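Local structure of ribulose bisphosphate carboxylase (Hyperthermus butylicus DSM 5456, 6HUN) at residues V140-S145 with L366-S371. The protein probably catalyses the addition of carbon dioxide and water to ribulose 1,5-bisphosphate, giving two molecules of 3-phosphoglycerate in an archaeal pathway of AMP degradation. Residues are numbered along the deposited sequence; the frame is centred on the assembly and turned at random.
Sequences VYFPPS and LEQPWS
The side-chain amide of Gln368 pairs with the backbone N and O of Phe142, just past the end of strand 132-141, much as a residue of an antiparallel neighbour would. Phe142 N donates to Gln368 OE1 at 3.0 Å, and Gln368 NE2 donates back to Phe142 O, also at 3.0 Å. Each N-H points nearly straight at its acceptor (175°), and each donor lies in the carbonyl plane, on a lone pair. The remaining N-H of the amide turns back on its own segment, with Gln368 NE2 2.8 Å from Pro369 O. CG of Gln368 stands anti to the backbone N (chi1 178°), and the bend at chi2 then swings the amide across to Phe142. Lys317, on helix 312-322, adds a hydrogen bond to Gln368 OE1 and another to Val140 O.

Tyr141 carries the rest of the contact. Its apolar partners are Leu366, whose CD1 packs 3.9 Å from Tyr141 CB, and Pro369, whose CD meets the ring edge at Tyr141 CE1, 4.1 Å away. The carbonyl oxygen of Glu367 approaches the ring obliquely, 3.3 Å from Tyr141 CD1. Ring and Gln368 amide planes are nearly parallel, 10° apart, but the amide does not stack on the ring; OE1 comes to it obliquely. The phenol reaches beyond the contact, where Tyr141 OH is hydrogen-bonded to Lys38 O.

The contact ties the end of strand 132-141, in the N-terminal domain, to the short strand 368-369 of the catalytic domain, well away from the predicted catalytic and magnesium-binding residues. A leucine in place of Gln368 would probably leave both the N-H and the carbonyl of Phe142 without these partners and cost Lys317 one of its acceptors. The bonds decide which end of the amide is O and which is N, and probably hold the two segments together here.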
loop_
_atom_site.group_PDB
_atom_site.type_symbol
_atom_site.label_atom_id
_atom_site.label_comp_id
_atom_site.label_asym_id
_atom_site.label_seq_id
_atom_site.Cartn_x
_atom_site.Cartn_y
_atom_site.Cartn_z
ATOM N N VAL A 140 -15.893 5.869 4.900
ATOM C CA VAL A 140 -16.426 4.676 5.576
ATOM C C VAL A 140 -16.754 5.129 6.965
ATOM O O VAL A 140 -15.919 5.774 7.607
ATOM C CB VAL A 140 -15.417 3.504 5.611
ATOM C CG1 VAL A 140 -16.013 2.318 6.389
ATOM C CG2 VAL A 140 -15.118 3.025 4.183
ATOM N N TYR A 141 -17.981 4.796 7.401
ATOM C CA TYR A 141 -18.446 5.068 8.746
ATOM C C TYR A 141 -18.141 3.837 9.570
ATOM O O TYR A 141 -18.525 2.716 9.182
ATOM C CB TYR A 141 -19.945 5.319 8.749
ATOM C CG TYR A 141 -20.553 5.051 10.134
ATOM C CD1 TYR A 141 -20.392 5.977 11.141
ATOM C CD2 TYR A 141 -21.221 3.873 10.417
ATOM C CE1 TYR A 141 -20.952 5.782 12.438
ATOM C CE2 TYR A 141 -21.789 3.632 11.748
ATOM C CZ TYR A 141 -21.618 4.610 12.722
ATOM O OH TYR A 141 -22.118 4.465 14.001
ATOM N N PHE A 142 -17.449 4.046 10.690
ATOM C CA PHE A 142 -17.095 2.973 11.606
ATOM C C PHE A 142 -17.985 3.073 12.836
ATOM O O PHE A 142 -17.962 4.118 13.498
ATOM C CB PHE A 142 -15.631 3.054 12.007
ATOM C CG PHE A 142 -14.708 2.843 10.847
ATOM C CD1 PHE A 142 -14.549 1.573 10.334
ATOM C CD2 PHE A 142 -14.112 3.892 10.229
ATOM C CE1 PHE A 142 -13.719 1.357 9.225
ATOM C CE2 PHE A 142 -13.244 3.677 9.131
ATOM C CZ PHE A 142 -13.082 2.421 8.641
ATOM N N PRO A 143 -18.769 2.049 13.174
ATOM C CA PRO A 143 -19.612 2.133 14.423
ATOM C C PRO A 143 -18.766 1.984 15.669
ATOM O O PRO A 143 -17.661 1.431 15.621
ATOM C CB PRO A 143 -20.587 0.964 14.279
ATOM C CG PRO A 143 -19.892 -0.032 13.445
ATOM C CD PRO A 143 -18.989 0.771 12.457
ATOM N N PRO A 144 -19.279 2.437 16.839
ATOM C CA PRO A 144 -18.452 2.446 18.047
ATOM C C PRO A 144 -17.848 1.105 18.392
ATOM O O PRO A 144 -16.730 1.061 18.893
ATOM C CB PRO A 144 -19.451 2.904 19.149
ATOM C CG PRO A 144 -20.440 3.708 18.435
ATOM C CD PRO A 144 -20.552 3.147 17.019
ATOM N N SER A 145 -18.570 0.007 18.202
ATOM C CA SER A 145 -18.083 -1.279 18.684
ATOM C C SER A 145 -16.917 -1.761 17.844
ATOM O O SER A 145 -16.056 -2.509 18.318
ATOM C CB SER A 145 -19.219 -2.294 18.665
ATOM O OG SER A 145 -19.712 -2.376 17.336
ATOM N N LEU A 366 -19.355 10.959 5.552
ATOM C CA LEU A 366 -20.366 10.434 6.472
ATOM C C LEU A 366 -20.154 11.012 7.855
ATOM O O LEU A 366 -19.059 11.437 8.206
ATOM C CB LEU A 366 -20.269 8.902 6.552
ATOM C CG LEU A 366 -20.592 8.175 5.240
ATOM C CD1 LEU A 366 -19.901 6.814 5.139
ATOM C CD2 LEU A 366 -22.069 8.013 5.137
ATOM N N GLU A 367 -21.195 11.022 8.663
ATOM C CA GLU A 367 -21.024 11.464 10.044
ATOM C C GLU A 367 -20.162 10.431 10.771
ATOM O O GLU A 367 -20.263 9.239 10.483
ATOM C CB GLU A 367 -22.423 11.640 10.655
ATOM C CG GLU A 367 -22.536 11.404 12.107
ATOM C CD GLU A 367 -23.965 11.568 12.568
ATOM O OE1 GLU A 367 -24.648 12.532 12.132
ATOM O OE2 GLU A 367 -24.412 10.697 13.343
ATOM N N GLN A 368 -19.263 10.882 11.700
ATOM C CA GLN A 368 -18.331 9.980 12.388
ATOM C C GLN A 368 -18.021 10.482 13.809
ATOM O O GLN A 368 -17.212 11.405 13.972
ATOM C CB GLN A 368 -17.025 9.798 11.598
ATOM C CG GLN A 368 -16.042 8.891 12.349
ATOM C CD GLN A 368 -16.499 7.436 12.327
ATOM O OE1 GLN A 368 -16.460 6.782 11.264
ATOM N NE2 GLN A 368 -16.909 6.924 13.456
ATOM N N PRO A 369 -18.597 9.867 14.858
ATOM C CA PRO A 369 -18.084 10.118 16.217
ATOM C C PRO A 369 -16.756 9.401 16.428
ATOM O O PRO A 369 -16.475 8.355 15.839
ATOM C CB PRO A 369 -19.180 9.551 17.153
ATOM C CG PRO A 369 -20.199 8.838 16.261
ATOM C CD PRO A 369 -19.572 8.760 14.840
ATOM N N TRP A 370 -15.915 9.987 17.263
ATOM C CA TRP A 370 -14.572 9.452 17.482
ATOM C C TRP A 370 -14.378 9.092 18.948
ATOM O O TRP A 370 -13.309 9.311 19.527
ATOM C CB TRP A 370 -13.515 10.466 17.037
ATOM C CG TRP A 370 -13.335 10.583 15.573
ATOM C CD1 TRP A 370 -13.835 11.535 14.754
ATOM C CD2 TRP A 370 -12.542 9.726 14.771
ATOM N NE1 TRP A 370 -13.417 11.344 13.464
ATOM C CE2 TRP A 370 -12.618 10.219 13.439
ATOM C CE3 TRP A 370 -11.813 8.555 15.032
ATOM C CZ2 TRP A 370 -11.975 9.604 12.390
ATOM C CZ3 TRP A 370 -11.135 7.964 13.950
ATOM C CH2 TRP A 370 -11.231 8.492 12.669
ATOM N N SER A 371 -15.434 8.591 19.582
ATOM C CA SER A 371 -15.333 8.242 20.993
ATOM C C SER A 371 -14.097 7.377 21.253
ATOM O O SER A 371 -13.852 6.411 20.516
ATOM C CB SER A 371 -16.607 7.500 21.386
ATOM O OG SER A 371 -16.911 7.754 22.723
#